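Local atomic coordinates of phosphonomutase (Burkholderia cenocepacia J2315, PDB entry 4MG4), a protein that belongs to the phosphoenolpyruvate phosphomutase family and folds as a TIM-type barrel of eight parallel strands, assembled here as a dimer. Residues 244-247 with 248-252. Residues are numbered along the deposited sequence; the frame is centred on the assembly and turned at random.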
loop_
_atom_site.group_PDB
_atom_site.type_symbol
_atom_site.label_atom_id
_atom_site.label_comp_id
_atom_site.label_asym_id
_atom_site.label_seq_id
_atom_site.Cartn_x
_atom_site.Cartn_y
_atom_site.Cartn_z
ATOM N N TYR A 244 -5.912 8.795 -8.780
ATOM C CA TYR A 244 -5.279 8.310 -10.015
ATOM C C TYR A 244 -3.945 7.551 -9.854
ATOM O O TYR A 244 -3.812 6.449 -10.432
ATOM C CB TYR A 244 -5.107 9.495 -10.967
ATOM C CG TYR A 244 -4.407 9.161 -12.269
ATOM C CD1 TYR A 244 -5.109 8.578 -13.296
ATOM C CD2 TYR A 244 -3.099 9.510 -12.481
ATOM C CE1 TYR A 244 -4.507 8.284 -14.504
ATOM C CE2 TYR A 244 -2.480 9.228 -13.695
ATOM C CZ TYR A 244 -3.195 8.623 -14.696
ATOM O OH TYR A 244 -2.589 8.374 -15.918
ATOM N N PRO A 245 -2.982 8.064 -9.044
ATOM C CA PRO A 245 -1.751 7.337 -8.891
ATOM C C PRO A 245 -1.976 5.905 -8.340
ATOM O O PRO A 245 -1.447 4.911 -8.891
ATOM C CB PRO A 245 -0.937 8.202 -7.929
ATOM C CG PRO A 245 -1.448 9.602 -8.165
ATOM C CD PRO A 245 -2.908 9.413 -8.404
ATOM N N TYR A 246 -2.752 5.829 -7.260
ATOM C CA TYR A 246 -3.035 4.521 -6.651
ATOM C C TYR A 246 -3.699 3.572 -7.642
ATOM O O TYR A 246 -3.285 2.377 -7.754
ATOM C CB TYR A 246 -3.932 4.717 -5.439
ATOM C CG TYR A 246 -4.353 3.428 -4.758
ATOM C CD1 TYR A 246 -3.514 2.780 -3.855
ATOM C CD2 TYR A 246 -5.603 2.872 -5.015
ATOM C CE1 TYR A 246 -3.899 1.591 -3.243
ATOM C CE2 TYR A 246 -5.975 1.679 -4.429
ATOM C CZ TYR A 246 -5.123 1.055 -3.517
ATOM O OH TYR A 246 -5.531 -0.134 -2.880
ATOM N N LEU A 247 -4.699 4.090 -8.358
ATOM C CA LEU A 247 -5.428 3.310 -9.363
ATOM C C LEU A 247 -4.585 2.850 -10.511
ATOM O O LEU A 247 -4.773 1.692 -10.982
ATOM C CB LEU A 247 -6.659 4.059 -9.860
ATOM C CG LEU A 247 -7.698 4.307 -8.770
ATOM C CD1 LEU A 247 -8.822 5.171 -9.309
ATOM C CD2 LEU A 247 -8.238 3.000 -8.188
ATOM N N GLN A 248 -3.639 3.670 -10.956
ATOM C CA GLN A 248 -2.698 3.205 -11.988
ATOM C C GLN A 248 -1.782 2.086 -11.485
ATOM O O GLN A 248 -1.533 1.078 -12.209
ATOM C CB GLN A 248 -1.866 4.377 -12.516
ATOM C CG GLN A 248 -2.741 5.368 -13.271
ATOM C CD GLN A 248 -3.347 4.739 -14.499
ATOM O OE1 GLN A 248 -4.564 4.593 -14.608
ATOM N NE2 GLN A 248 -2.497 4.303 -15.404
ATOM N N ALA A 249 -1.234 2.260 -10.291
ATOM C CA ALA A 249 -0.384 1.221 -9.655
ATOM C C ALA A 249 -1.171 -0.108 -9.550
ATOM O O ALA A 249 -0.621 -1.198 -9.851
ATOM C CB ALA A 249 0.102 1.681 -8.292
ATOM N N MET A 250 -2.441 -0.030 -9.195
ATOM C CA MET A 250 -3.241 -1.205 -9.006
ATOM C C MET A 250 -3.636 -1.810 -10.365
ATOM O O MET A 250 -3.847 -3.027 -10.453
ATOM C CB MET A 250 -4.498 -0.929 -8.165
ATOM C CG MET A 250 -4.255 -0.558 -6.704
ATOM S SD MET A 250 -3.337 -1.894 -5.885
ATOM C CE MET A 250 -1.680 -1.298 -5.805
ATOM N N LYS A 251 -3.777 -0.990 -11.410
ATOM C CA LYS A 251 -4.024 -1.534 -12.754
ATOM C C LYS A 251 -2.876 -2.428 -13.202
ATOM O O LYS A 251 -3.095 -3.570 -13.749
ATOM C CB LYS A 251 -4.330 -0.419 -13.771
ATOM C CG LYS A 251 -5.834 -0.116 -13.837
ATOM C CD LYS A 251 -6.233 1.244 -14.425
ATOM C CE LYS A 251 -5.554 1.546 -15.732
ATOM N NZ LYS A 251 -6.004 2.906 -16.202
ATOM N N THR A 252 -1.661 -1.978 -12.935
ATOM C CA THR A 252 -0.470 -2.722 -13.282
ATOM C C THR A 252 -0.447 -4.072 -12.552
ATOM O O THR A 252 -0.108 -5.112 -13.156
ATOM C CB THR A 252 0.779 -1.918 -12.943
ATOM O OG1 THR A 252 0.882 -0.834 -13.876
ATOM C CG2 THR A 252 2.011 -2.769 -13.035
#
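Q248 lays CG over one face of the Y244 ring, 3.7 Å from the ring centroid and 17° off the normal, a CH-pi contact between residues one helical turn apart. The chain bends at chi2, which carries the carboxamide back beside the ring; the two planes lie 15° apart. Its OE1 accepts a 2.7 Å hydrogen bond from NZ of K251, tilted a little from the amide plane, which should restrict the rotation of the amide.

The pattern recurs two residues on, where M250 CG sits over a face of Y246, 3.8 Å from the centroid. There the sulfur also takes part: M250 SD lies obliquely 4.7 Å from the same centroid, a Met-aromatic contact. With CG anti to the backbone N and beside the carbonyl carbon (chi1 177° in both tyrosines), each ring swings along the helix to the side chain four residues on. Beneath them run consecutive i to i+4 bonds of the helix, from Q248 N to Y244 O (2.8 Å) through K251 N to L247 O (2.9 Å).

This first part of helix 244-259 follows the last barrel strand, 238-240. Y246 meets W34 edge-to-face and packs on helix 54-60 and on G37 of the second subunit. L256 of that subunit packs on Y244 and Q248, and its V41 on M250, so these first turns of the helix are part of the dimer interface while also packing on helix 54-60 of their own chain.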